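Local structure of putative aldehyde dehydrogenase (Burkholderia cenocepacia, 4YWE) at residues A56-A61 with H148-H153; G64-A69 with A170-G175; I95-T100 with G320-D325; A301-L306 with L376-P381; M398-V401 with E405-A408. The protein probably oxidises aldehydes with NAD or NADP as the electron acceptor, as other members of the aldehyde dehydrogenase family do, and carries bound calcium. All blocks are in the same frame, centred on the assembly; numbering follows the deposited sequence.

How the contacts relate
The five contacts fall into two clusters and an outlier. Contacts 1 and 2 have centres 10 Å apart and touch, Ala61 O lying 3.3 Å from Trp66 CB; contact 1 lays helix 48-63 on strand 139-155, contact 2 sets the next short helix against helix 160-174, which follows that strand. Contacts 4 and 5, also 10 Å between centres, meet where the Tyr303 ring lies beside the backbone of Met398 and Arg399 in strand 394-400, inside the sheet that also holds 293-299. These clusters occupy opposite sides of the chain's centre, about 50 Å separating the centres of contacts 1 and 4. Contact 3, centred 33 Å from contacts 1 and 4, includes the calcium ligand Asp99.

Contact 1 (A56-A61 with H148-H153); sequences AAARDA and HGVTGH
Ala58 meets Val150 where helix 48-63 packs on strand 139-155, a helix-on-sheet contact in the nucleotide-binding type of alpha/beta domain expected for an aldehyde dehydrogenase. The Ala58 methyl points at the strand and sits between the two branches of the valine, with CB 3.7 Å from Val150 CG1 and 3.8 Å from Val150 CG2. Ala177 and Val179 of strand 177-182 and Asn208 of strand 207-209 also touch this methyl, so the helix spans several strands of the sheet.

One residue on, Arg59 reaches the same valine with its far end. Its chain leaves the helix with CG anti to the backbone N (chi1 180°) and then bends at chi2 and chi3, which folds the guanidinium back over the strand. Val150 CG2 lies over one face of that group, 3.4 Å above the plane and toward its rim; the nearest atom is Arg59 NH1, at 3.5 Å. The charge is met elsewhere: Arg59 NH1 forms a salt bridge to Asp228 OD2 and bonds Gly226 O, while the same Asp228 oxygen accepts from Val150 N. The aspartate thus ties the arginine to the backbone of Val150, where the strand resumes. Arg437 of the second subunit packs on Arg59 as well. In the plane of the guanidinium, at its edge, water 1 accepts from Arg59 NH2 at 2.8 Å and donates to His148 O at 3.0 Å.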
# COMPACT_ATOMS: atom_id res chain seq x y z
N ALA A 56 -29.79 10.62 15.79
CA ALA A 56 -29.78 10.09 17.15
C ALA A 56 -29.61 8.57 17.14
O ALA A 56 -28.80 8.02 17.88
CB ALA A 56 -31.05 10.48 17.89
N ALA A 57 -30.39 7.91 16.29
CA ALA A 57 -30.34 6.46 16.16
C ALA A 57 -28.97 6.00 15.65
O ALA A 57 -28.40 5.03 16.15
CB ALA A 57 -31.44 5.97 15.24
N ALA A 58 -28.46 6.71 14.65
CA ALA A 58 -27.16 6.39 14.07
C ALA A 58 -26.04 6.50 15.10
O ALA A 58 -25.17 5.64 15.18
CB ALA A 58 -26.88 7.29 12.88
N ARG A 59 -26.08 7.57 15.89
CA ARG A 59 -25.06 7.81 16.91
C ARG A 59 -25.06 6.71 17.97
O ARG A 59 -24.00 6.23 18.37
CB ARG A 59 -25.27 9.17 17.58
CG ARG A 59 -24.25 9.49 18.66
CD ARG A 59 -22.83 9.47 18.10
NE ARG A 59 -22.68 10.40 16.98
CZ ARG A 59 -21.57 10.53 16.27
NH1 ARG A 59 -21.52 11.40 15.26
NH2 ARG A 59 -20.50 9.80 16.55
N ASP A 60 -26.25 6.32 18.43
CA ASP A 60 -26.37 5.26 19.42
C ASP A 60 -25.86 3.94 18.85
O ASP A 60 -25.16 3.19 19.53
CB ASP A 60 -27.82 5.11 19.88
CG ASP A 60 -28.32 6.32 20.63
OD1 ASP A 60 -27.49 7.05 21.20
OD2 ASP A 60 -29.55 6.53 20.67
N ALA A 61 -26.22 3.66 17.60
CA ALA A 61 -25.80 2.44 16.94
C ALA A 61 -24.29 2.41 16.77
O ALA A 61 -23.65 1.37 16.99
CB ALA A 61 -26.48 2.30 15.59
N HIS A 148 -15.68 7.78 10.35
CA HIS A 148 -16.02 9.14 10.76
C HIS A 148 -16.96 9.10 11.95
O HIS A 148 -16.87 9.93 12.86
CB HIS A 148 -16.65 9.91 9.61
CG HIS A 148 -15.75 10.12 8.44
ND1 HIS A 148 -14.63 10.93 8.49
CD2 HIS A 148 -15.80 9.63 7.17
CE1 HIS A 148 -14.03 10.92 7.31
NE2 HIS A 148 -14.72 10.14 6.50
N GLY A 149 -17.87 8.13 11.94
CA GLY A 149 -18.89 8.01 12.96
C GLY A 149 -20.26 7.88 12.32
O GLY A 149 -20.67 6.79 11.93
N VAL A 150 -20.96 9.00 12.20
CA VAL A 150 -22.23 9.03 11.49
C VAL A 150 -22.04 9.70 10.14
O VAL A 150 -21.58 10.84 10.06
CB VAL A 150 -23.31 9.75 12.32
CG1 VAL A 150 -24.59 9.87 11.51
CG2 VAL A 150 -23.56 9.01 13.62
N THR A 151 -22.39 8.98 9.07
CA THR A 151 -22.26 9.51 7.72
C THR A 151 -23.62 9.85 7.13
O THR A 151 -24.57 9.07 7.23
CB THR A 151 -21.54 8.52 6.79
OG1 THR A 151 -22.21 7.26 6.82
CG2 THR A 151 -20.09 8.34 7.22
N GLY A 152 -23.72 11.02 6.51
CA GLY A 152 -24.93 11.43 5.83
C GLY A 152 -24.85 11.13 4.34
O GLY A 152 -23.80 11.31 3.73
N HIS A 153 -25.96 10.68 3.77
CA HIS A 153 -25.96 10.27 2.37
C HIS A 153 -27.11 10.90 1.59
O HIS A 153 -28.28 10.67 1.89
CB HIS A 153 -26.06 8.74 2.28
CG HIS A 153 -24.97 8.03 3.02
ND1 HIS A 153 -23.84 7.54 2.39
CD2 HIS A 153 -24.83 7.72 4.33
CE1 HIS A 153 -23.05 6.96 3.28
NE2 HIS A 153 -23.63 7.05 4.46
O HOH W 1 -17.89 10.22 15.70

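Contact 2 (G64-A69 with A170-G175); sequences GPWGAA and AALAAG
This is a buried, largely apolar contact in which the indole of Trp66, from the short, weakly bonded helix 65-68, is set against the C-terminal end of helix 160-174. Leu172 lies along the NE1-CE2-CZ2 side of the indole, and Gly175 O near NE1 and CD1. Chi1 of -177° turns CG away from the backbone N and carries the indole across to the other helix. Trp66 CZ2 is 3.5 Å from Leu172 O, which lies at the ring edge near its plane, and 3.8 Å from Leu172 CD2. That methyl also approaches Trp66 NE1, at 3.9 Å, and the two side chains run at about a right angle to each other.

The indole N-H is used just beyond the helix, where Trp66 NE1 donates to Asn176 O. Gly175 O stands 4.0 Å from Trp66 NE1, obliquely placed. Leu202, Pro203 and Arg74 add further contacts to the indole, and Leu78 of helix 71-87 lies against Leu172.

The helix end itself is closed by Gly175, whose positive phi of 103° goes with a bond from Gly175 N back to Leu172 O at 2.9 Å. These features mark a Schellman motif, here covered by a tryptophan.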
# COMPACT_ATOMS: atom_id res chain seq x y z
N GLY A 64 -22.71 1.90 20.02
CA GLY A 64 -23.12 0.63 20.60
C GLY A 64 -22.80 -0.61 19.78
O GLY A 64 -21.65 -0.83 19.41
N PRO A 65 -23.84 -1.41 19.48
CA PRO A 65 -23.74 -2.71 18.80
C PRO A 65 -22.96 -2.68 17.48
O PRO A 65 -22.09 -3.52 17.27
CB PRO A 65 -25.20 -3.08 18.55
CG PRO A 65 -25.95 -2.39 19.62
CD PRO A 65 -25.23 -1.09 19.84
N TRP A 66 -23.28 -1.73 16.60
CA TRP A 66 -22.64 -1.68 15.29
C TRP A 66 -21.17 -1.28 15.40
O TRP A 66 -20.33 -1.82 14.68
CB TRP A 66 -23.39 -0.70 14.37
CG TRP A 66 -22.85 -0.64 12.97
CD1 TRP A 66 -22.44 0.48 12.31
CD2 TRP A 66 -22.67 -1.74 12.07
NE1 TRP A 66 -22.01 0.15 11.04
CE2 TRP A 66 -22.14 -1.21 10.87
CE3 TRP A 66 -22.89 -3.11 12.15
CZ2 TRP A 66 -21.84 -2.01 9.77
CZ3 TRP A 66 -22.59 -3.91 11.05
CH2 TRP A 66 -22.07 -3.35 9.88
N GLY A 67 -20.87 -0.35 16.29
CA GLY A 67 -19.50 0.08 16.51
C GLY A 67 -18.67 -0.94 17.27
O GLY A 67 -17.45 -0.97 17.16
N ALA A 68 -19.35 -1.79 18.04
CA ALA A 68 -18.67 -2.85 18.79
C ALA A 68 -18.28 -3.99 17.86
O ALA A 68 -17.42 -4.80 18.19
CB ALA A 68 -19.56 -3.35 19.92
N ALA A 69 -18.93 -4.05 16.70
CA ALA A 69 -18.67 -5.11 15.73
C ALA A 69 -17.29 -4.97 15.10
O ALA A 69 -16.85 -3.86 14.78
CB ALA A 69 -19.74 -5.11 14.65
N ALA A 170 -19.95 1.36 1.17
CA ALA A 170 -18.58 1.69 1.58
C ALA A 170 -18.56 2.25 3.00
O ALA A 170 -17.66 1.95 3.78
CB ALA A 170 -17.97 2.69 0.60
N ALA A 171 -19.56 3.07 3.32
CA ALA A 171 -19.66 3.68 4.64
C ALA A 171 -19.84 2.62 5.72
O ALA A 171 -19.20 2.68 6.78
CB ALA A 171 -20.81 4.68 4.68
N LEU A 172 -20.71 1.65 5.45
CA LEU A 172 -20.95 0.56 6.39
C LEU A 172 -19.71 -0.31 6.56
O LEU A 172 -19.36 -0.69 7.68
CB LEU A 172 -22.12 -0.30 5.91
CG LEU A 172 -23.52 0.28 6.14
CD1 LEU A 172 -24.58 -0.61 5.50
CD2 LEU A 172 -23.78 0.45 7.63
N ALA A 173 -19.04 -0.61 5.45
CA ALA A 173 -17.84 -1.44 5.48
C ALA A 173 -16.75 -0.76 6.29
O ALA A 173 -15.95 -1.42 6.96
CB ALA A 173 -17.36 -1.74 4.06
N ALA A 174 -16.72 0.57 6.23
CA ALA A 174 -15.73 1.36 6.95
C ALA A 174 -16.05 1.43 8.44
O ALA A 174 -15.20 1.80 9.25
CB ALA A 174 -15.65 2.76 6.37
N GLY A 175 -17.28 1.07 8.81
CA GLY A 175 -17.68 1.02 10.20
C GLY A 175 -18.53 2.19 10.66
O GLY A 175 -18.74 2.38 11.86

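Contact 3 (I95-T100 with G320-D325); sequences IEARDT and GPSRAD. With CA (calcium ion), chain K.
Ser322 packs against Ala97 where the loop that follows strand 318-319 meets the end of helix 89-100, a helix whose last turn helps to build a calcium site in this aldehyde dehydrogenase fold. From its backbone the serine points at the helix, and Ser322 CB comes 3.7 Å from Ala97 O. At the next atom chi1 of 162° swings OG away from the backbone N and brings it beside the alanine: Ser322 OG is 3.2 Å from the methyl carbon Ala97 CB and 3.3 Å from Ala97 O. The hydroxyl has its hydrogen-bond partner just past the helix, in Lys102 O, so one small side chain touches the last turns of the helix and bonds the chain leaving it. Ser322 N is in turn bonded to Ser35 OG. Leu104 and Ala107 of helix 104-124 also touch the Ala97 methyl, which is thereby buried between that helix and the loop.

Two residues along, the same helix turns to the metal. Asp99 binds the calcium ion through both its backbone O and its OD1, and Val32 O and Asp185 O, with waters 2 and 3, complete the set. The other carboxylate oxygen, Asp99 OD2, accepts from Cys187 N and Leu188 N, which should help to fix the rotation of the group. At the helix end Glu96 O takes two donors, Thr100 N and the hydroxyl; Thr100 OG1 is 2.8 Å from Glu96 O and stands above the carbonyl plane, 44° out of it.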
# COMPACT_ATOMS: atom_id res chain seq x y z
N ILE A 95 -39.65 -2.53 -8.73
CA ILE A 95 -39.88 -1.31 -7.97
C ILE A 95 -39.08 -0.15 -8.56
O ILE A 95 -39.61 0.95 -8.75
CB ILE A 95 -39.53 -1.51 -6.49
CG1 ILE A 95 -40.48 -2.52 -5.85
CG2 ILE A 95 -39.58 -0.19 -5.74
CD1 ILE A 95 -40.15 -2.84 -4.40
N GLU A 96 -37.81 -0.40 -8.84
CA GLU A 96 -36.92 0.63 -9.37
C GLU A 96 -37.40 1.14 -10.73
O GLU A 96 -37.45 2.35 -10.95
CB GLU A 96 -35.49 0.08 -9.50
CG GLU A 96 -34.45 1.12 -9.89
CD GLU A 96 -33.94 1.92 -8.71
OE1 GLU A 96 -34.77 2.49 -7.96
OE2 GLU A 96 -32.71 1.98 -8.52
N ALA A 97 -37.74 0.22 -11.62
CA ALA A 97 -38.19 0.57 -12.96
C ALA A 97 -39.49 1.36 -12.94
O ALA A 97 -39.69 2.27 -13.74
CB ALA A 97 -38.36 -0.69 -13.80
N ARG A 98 -40.38 1.01 -12.02
CA ARG A 98 -41.68 1.67 -11.90
C ARG A 98 -41.52 3.09 -11.35
O ARG A 98 -42.31 3.98 -11.67
CB ARG A 98 -42.60 0.85 -10.99
CG ARG A 98 -44.03 1.36 -10.90
CD ARG A 98 -44.86 0.46 -10.01
NE ARG A 98 -46.27 0.85 -9.98
CZ ARG A 98 -47.18 0.30 -9.18
NH1 ARG A 98 -46.83 -0.66 -8.34
NH2 ARG A 98 -48.44 0.72 -9.23
N ASP A 99 -40.49 3.29 -10.54
CA ASP A 99 -40.29 4.54 -9.83
C ASP A 99 -39.40 5.51 -10.60
O ASP A 99 -39.62 6.72 -10.58
CB ASP A 99 -39.70 4.25 -8.44
CG ASP A 99 -39.84 5.42 -7.49
OD1 ASP A 99 -40.56 6.38 -7.82
OD2 ASP A 99 -39.24 5.37 -6.40
N THR A 100 -38.39 4.98 -11.28
CA THR A 100 -37.44 5.81 -12.02
C THR A 100 -37.81 5.93 -13.49
O THR A 100 -37.51 6.93 -14.13
CB THR A 100 -36.01 5.25 -11.92
OG1 THR A 100 -35.93 4.03 -12.66
CG2 THR A 100 -35.64 5.00 -10.47
N GLY A 320 -40.55 3.80 -25.01
CA GLY A 320 -41.86 3.41 -24.53
C GLY A 320 -41.89 3.25 -23.03
O GLY A 320 -40.93 3.61 -22.34
N PRO A 321 -43.00 2.72 -22.50
CA PRO A 321 -43.15 2.46 -21.07
C PRO A 321 -42.03 1.56 -20.53
O PRO A 321 -41.43 0.81 -21.29
CB PRO A 321 -44.50 1.75 -20.98
CG PRO A 321 -45.25 2.23 -22.16
CD PRO A 321 -44.23 2.39 -23.25
N SER A 322 -41.76 1.66 -19.23
CA SER A 322 -40.72 0.87 -18.60
C SER A 322 -41.00 -0.63 -18.72
O SER A 322 -40.08 -1.43 -18.89
CB SER A 322 -40.58 1.25 -17.13
OG SER A 322 -39.90 0.25 -16.40
N ARG A 323 -42.27 -1.01 -18.64
CA ARG A 323 -42.66 -2.41 -18.74
C ARG A 323 -42.44 -2.95 -20.15
O ARG A 323 -42.26 -4.15 -20.34
CB ARG A 323 -44.13 -2.60 -18.34
CG ARG A 323 -44.41 -2.35 -16.86
CD ARG A 323 -43.51 -3.19 -15.97
NE ARG A 323 -43.58 -4.61 -16.28
CZ ARG A 323 -44.36 -5.48 -15.65
NH1 ARG A 323 -45.14 -5.07 -14.65
NH2 ARG A 323 -44.36 -6.76 -16.00
N ALA A 324 -42.45 -2.06 -21.13
CA ALA A 324 -42.22 -2.45 -22.52
C ALA A 324 -40.77 -2.88 -22.73
O ALA A 324 -40.47 -3.62 -23.67
CB ALA A 324 -42.58 -1.31 -23.46
N ASP A 325 -39.89 -2.40 -21.86
CA ASP A 325 -38.47 -2.77 -21.87
C ASP A 325 -37.83 -2.54 -23.24
O ASP A 325 -37.27 -3.46 -23.83
CB ASP A 325 -38.30 -4.23 -21.43
CG ASP A 325 -36.88 -4.55 -21.01
OD1 ASP A 325 -36.15 -3.61 -20.60
OD2 ASP A 325 -36.49 -5.73 -21.08
CA CA K . -41.17 8.22 -9.35
O HOH W 2 -40.95 9.80 -11.18
O HOH W 3 -42.06 10.14 -7.93

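Contact 4 (A301-L306 with L376-P381)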
# COMPACT_ATOMS: atom_id res chain seq x y z
N ALA A 301 -11.33 12.75 -40.62
CA ALA A 301 -11.31 11.72 -41.65
C ALA A 301 -12.52 10.79 -41.59
O ALA A 301 -12.99 10.31 -42.62
CB ALA A 301 -10.02 10.91 -41.56
N VAL A 302 -13.02 10.54 -40.39
CA VAL A 302 -14.14 9.63 -40.21
C VAL A 302 -15.34 10.32 -39.57
O VAL A 302 -16.25 9.65 -39.07
CB VAL A 302 -13.73 8.39 -39.39
CG1 VAL A 302 -12.68 7.58 -40.14
CG2 VAL A 302 -13.21 8.81 -38.03
N TYR A 303 -15.35 11.65 -39.58
CA TYR A 303 -16.43 12.41 -38.97
C TYR A 303 -17.77 12.13 -39.64
O TYR A 303 -18.71 11.67 -38.99
CB TYR A 303 -16.13 13.91 -39.02
CG TYR A 303 -17.26 14.79 -38.51
CD1 TYR A 303 -17.66 14.72 -37.18
CD2 TYR A 303 -17.91 15.67 -39.35
CE1 TYR A 303 -18.70 15.52 -36.71
CE2 TYR A 303 -18.94 16.47 -38.89
CZ TYR A 303 -19.33 16.39 -37.57
OH TYR A 303 -20.36 17.19 -37.11
N GLU A 304 -17.85 12.39 -40.93
CA GLU A 304 -19.09 12.17 -41.69
C GLU A 304 -19.52 10.69 -41.74
O GLU A 304 -20.71 10.41 -41.61
CB GLU A 304 -18.95 12.72 -43.11
CG GLU A 304 -18.73 14.23 -43.17
CD GLU A 304 -19.97 15.03 -42.81
OE1 GLU A 304 -21.07 14.44 -42.78
OE2 GLU A 304 -19.84 16.24 -42.57
N PRO A 305 -18.58 9.75 -41.95
CA PRO A 305 -19.03 8.35 -41.92
C PRO A 305 -19.60 7.90 -40.57
O PRO A 305 -20.59 7.18 -40.54
CB PRO A 305 -17.76 7.57 -42.25
CG PRO A 305 -16.94 8.51 -43.06
CD PRO A 305 -17.19 9.85 -42.45
N LEU A 306 -18.97 8.32 -39.47
CA LEU A 306 -19.42 7.89 -38.15
C LEU A 306 -20.74 8.56 -37.76
O LEU A 306 -21.57 7.95 -37.09
CB LEU A 306 -18.34 8.19 -37.10
CG LEU A 306 -18.64 7.72 -35.67
CD1 LEU A 306 -18.99 6.24 -35.66
CD2 LEU A 306 -17.47 8.00 -34.75
N LEU A 376 -27.33 15.40 -32.57
CA LEU A 376 -27.07 16.68 -33.22
C LEU A 376 -25.62 16.76 -33.68
O LEU A 376 -24.72 16.24 -33.02
CB LEU A 376 -27.40 17.85 -32.29
CG LEU A 376 -28.90 18.09 -32.03
CD1 LEU A 376 -29.43 17.20 -30.92
CD2 LEU A 376 -29.16 19.56 -31.72
N ARG A 377 -25.40 17.43 -34.81
CA ARG A 377 -24.08 17.48 -35.43
C ARG A 377 -23.58 18.91 -35.59
O ARG A 377 -24.36 19.86 -35.50
CB ARG A 377 -24.11 16.78 -36.79
CG ARG A 377 -25.15 17.35 -37.74
CD ARG A 377 -24.92 16.86 -39.16
NE ARG A 377 -23.60 17.24 -39.64
CZ ARG A 377 -22.93 16.59 -40.59
NH1 ARG A 377 -23.46 15.52 -41.16
NH2 ARG A 377 -21.73 17.01 -40.97
N ASP A 378 -22.28 19.04 -35.85
CA ASP A 378 -21.64 20.33 -36.09
C ASP A 378 -21.87 21.28 -34.92
O ASP A 378 -21.98 22.49 -35.10
CB ASP A 378 -22.16 20.95 -37.39
CG ASP A 378 -22.03 20.01 -38.57
OD1 ASP A 378 -20.96 19.37 -38.71
OD2 ASP A 378 -22.99 19.91 -39.36
N VAL A 379 -21.95 20.72 -33.72
CA VAL A 379 -22.19 21.50 -32.51
C VAL A 379 -20.98 22.36 -32.18
O VAL A 379 -19.88 21.84 -31.99
CB VAL A 379 -22.54 20.59 -31.33
CG1 VAL A 379 -22.81 21.42 -30.08
CG2 VAL A 379 -23.75 19.72 -31.66
N PRO A 380 -21.17 23.69 -32.13
CA PRO A 380 -20.09 24.58 -31.70
C PRO A 380 -19.63 24.25 -30.29
O PRO A 380 -20.47 24.06 -29.41
CB PRO A 380 -20.74 25.97 -31.76
CG PRO A 380 -21.90 25.82 -32.69
CD PRO A 380 -22.39 24.42 -32.48
N PRO A 381 -18.31 24.16 -30.08
CA PRO A 381 -17.74 23.81 -28.77
C PRO A 381 -18.19 24.76 -27.67
O PRO A 381 -18.40 24.34 -26.53
CB PRO A 381 -16.23 23.92 -29.00
CG PRO A 381 -16.05 23.74 -30.47
CD PRO A 381 -17.26 24.36 -31.10
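Arg377 grips Glu304 end-on with two nitrogens, one to each carboxylate oxygen: Arg377 NH2 to Glu304 OE2 at 2.6 Å and Arg377 NH1 to Glu304 OE1 at 3.1 Å. Both oxygens are met on their syn side and lie close to the guanidinium plane, although the two flat groups are twisted 31° apart. Beside this pair, the hydroxyl Tyr303 OH donates to Asp378 OD1 at 2.8 Å, reaching that oxygen from above the carboxylate plane. The tyrosine ring stands almost perpendicular to the guanidinium, at 88°, with Tyr303 CE2 3.5 Å from Arg377 NH2.

Asp378 holds the arginine from a second side. Arg377 NE donates to Asp378 OD2 at 2.8 Å, and a weak bond runs from Arg377 NH2 to Asp378 OD1. The bend of the arginine at chi3 (-59°) allows its end to reach both acids. Further out, the Tyr303 ring packs on Ile298 and Arg399 of the neighbouring strands, while Pro353 touches Arg377 and bonds its backbone.

One arginine thus bridges two carboxylates, linking the start of helix 303-315 to the loop after strand 374-376; its positive charge probably offsets the mutual repulsion of the acids and favours their ionised forms.

Contact 5 (M398-V401 with E405-A408)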
# COMPACT_ATOMS: atom_id res chain seq x y z
N MET A 398 -19.16 16.64 -33.02
CA MET A 398 -18.31 17.64 -33.65
C MET A 398 -16.97 17.01 -34.03
O MET A 398 -16.63 15.94 -33.53
CB MET A 398 -18.10 18.84 -32.72
CG MET A 398 -17.31 18.50 -31.47
SD MET A 398 -17.34 19.81 -30.24
CE MET A 398 -19.03 19.69 -29.65
N ARG A 399 -16.22 17.68 -34.89
CA ARG A 399 -14.96 17.12 -35.38
C ARG A 399 -13.73 17.76 -34.74
O ARG A 399 -13.82 18.83 -34.14
CB ARG A 399 -14.88 17.26 -36.90
CG ARG A 399 -14.79 18.70 -37.39
CD ARG A 399 -14.69 18.76 -38.91
NE ARG A 399 -14.34 20.10 -39.37
CZ ARG A 399 -14.04 20.40 -40.63
NH1 ARG A 399 -14.05 19.46 -41.56
NH2 ARG A 399 -13.73 21.65 -40.97
N PHE A 400 -12.59 17.08 -34.86
CA PHE A 400 -11.30 17.65 -34.46
C PHE A 400 -10.22 17.25 -35.46
O PHE A 400 -10.35 16.22 -36.14
CB PHE A 400 -10.92 17.22 -33.04
CG PHE A 400 -10.65 15.74 -32.89
CD1 PHE A 400 -9.40 15.21 -33.18
CD2 PHE A 400 -11.64 14.89 -32.43
CE1 PHE A 400 -9.16 13.85 -33.03
CE2 PHE A 400 -11.40 13.53 -32.28
CZ PHE A 400 -10.16 13.02 -32.58
N VAL A 401 -9.17 18.05 -35.56
CA VAL A 401 -8.14 17.82 -36.57
C VAL A 401 -7.02 16.93 -36.04
O VAL A 401 -6.52 16.07 -36.76
CB VAL A 401 -7.57 19.17 -37.09
CG1 VAL A 401 -7.03 20.03 -35.95
CG2 VAL A 401 -6.50 18.93 -38.15
N GLU A 405 -6.25 19.32 -30.46
CA GLU A 405 -7.60 19.88 -30.45
C GLU A 405 -8.57 18.97 -29.71
O GLU A 405 -9.48 19.44 -29.04
CB GLU A 405 -8.11 20.14 -31.87
CG GLU A 405 -9.42 20.93 -31.88
CD GLU A 405 -9.92 21.24 -33.27
OE1 GLU A 405 -9.68 20.43 -34.19
OE2 GLU A 405 -10.56 22.30 -33.45
N ALA A 406 -8.36 17.66 -29.83
CA ALA A 406 -9.18 16.69 -29.12
C ALA A 406 -9.09 16.93 -27.61
O ALA A 406 -10.11 16.93 -26.92
CB ALA A 406 -8.76 15.27 -29.46
N VAL A 407 -7.87 17.15 -27.13
CA VAL A 407 -7.65 17.43 -25.72
C VAL A 407 -8.27 18.77 -25.34
O VAL A 407 -8.92 18.89 -24.30
CB VAL A 407 -6.15 17.41 -25.38
CG1 VAL A 407 -5.92 17.90 -23.95
CG2 VAL A 407 -5.58 16.01 -25.57
N ALA A 408 -8.06 19.78 -26.18
CA ALA A 408 -8.61 21.11 -25.95
C ALA A 408 -10.13 21.07 -25.88
O ALA A 408 -10.74 21.69 -25.01
CB ALA A 408 -8.15 22.07 -27.05
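The apolar part of the contact is a CH-pi interaction between Phe400 and Ala406. The alanine methyl stands almost centrally over one face of the phenyl ring, with Ala406 CB 3.8 Å from the ring centroid and only 10° off its normal. The closest ring atom is Phe400 CD1, and several other ring carbons lie at similar distances, so the methyl meets the whole face instead of one edge.

The polar part is a single side-chain-to-backbone bond. Val401 N donates to Glu405 OE1 at 2.8 Å with an N-H...O angle of 152°, meeting the oxygen nearly in line with its C-O bond. The glutamate chain is extended beyond CG, and this length takes the carboxylate from the helix back to the end of the strand.

Van der Waals contacts surround that oxygen. Glu405 OE1 lies 3.2 Å from Phe400 CA, 3.6 Å from Phe400 CB and 3.2 Å from the valine methyl Val401 CG1. The valine and glutamate side chains run at about a right angle to each other. One carboxylate oxygen therefore both accepts the strand-end N-H and packs on Val401 itself and on Phe400 before it.

Together these contacts close the tight strand-to-helix connection between strand 394-400 and helix 403-410, where Asp402 OD1 accepts from Glu405 N. The Phe400 ring is also packed edge-to-face with Phe266 and touches Leu297 and Glu299 of strand 293-299, while Ile264 of strand 261-265 touches both Phe400 and Ala406. Val407, further along the helix, faces Leu432 and Arg435 of helix 426-435.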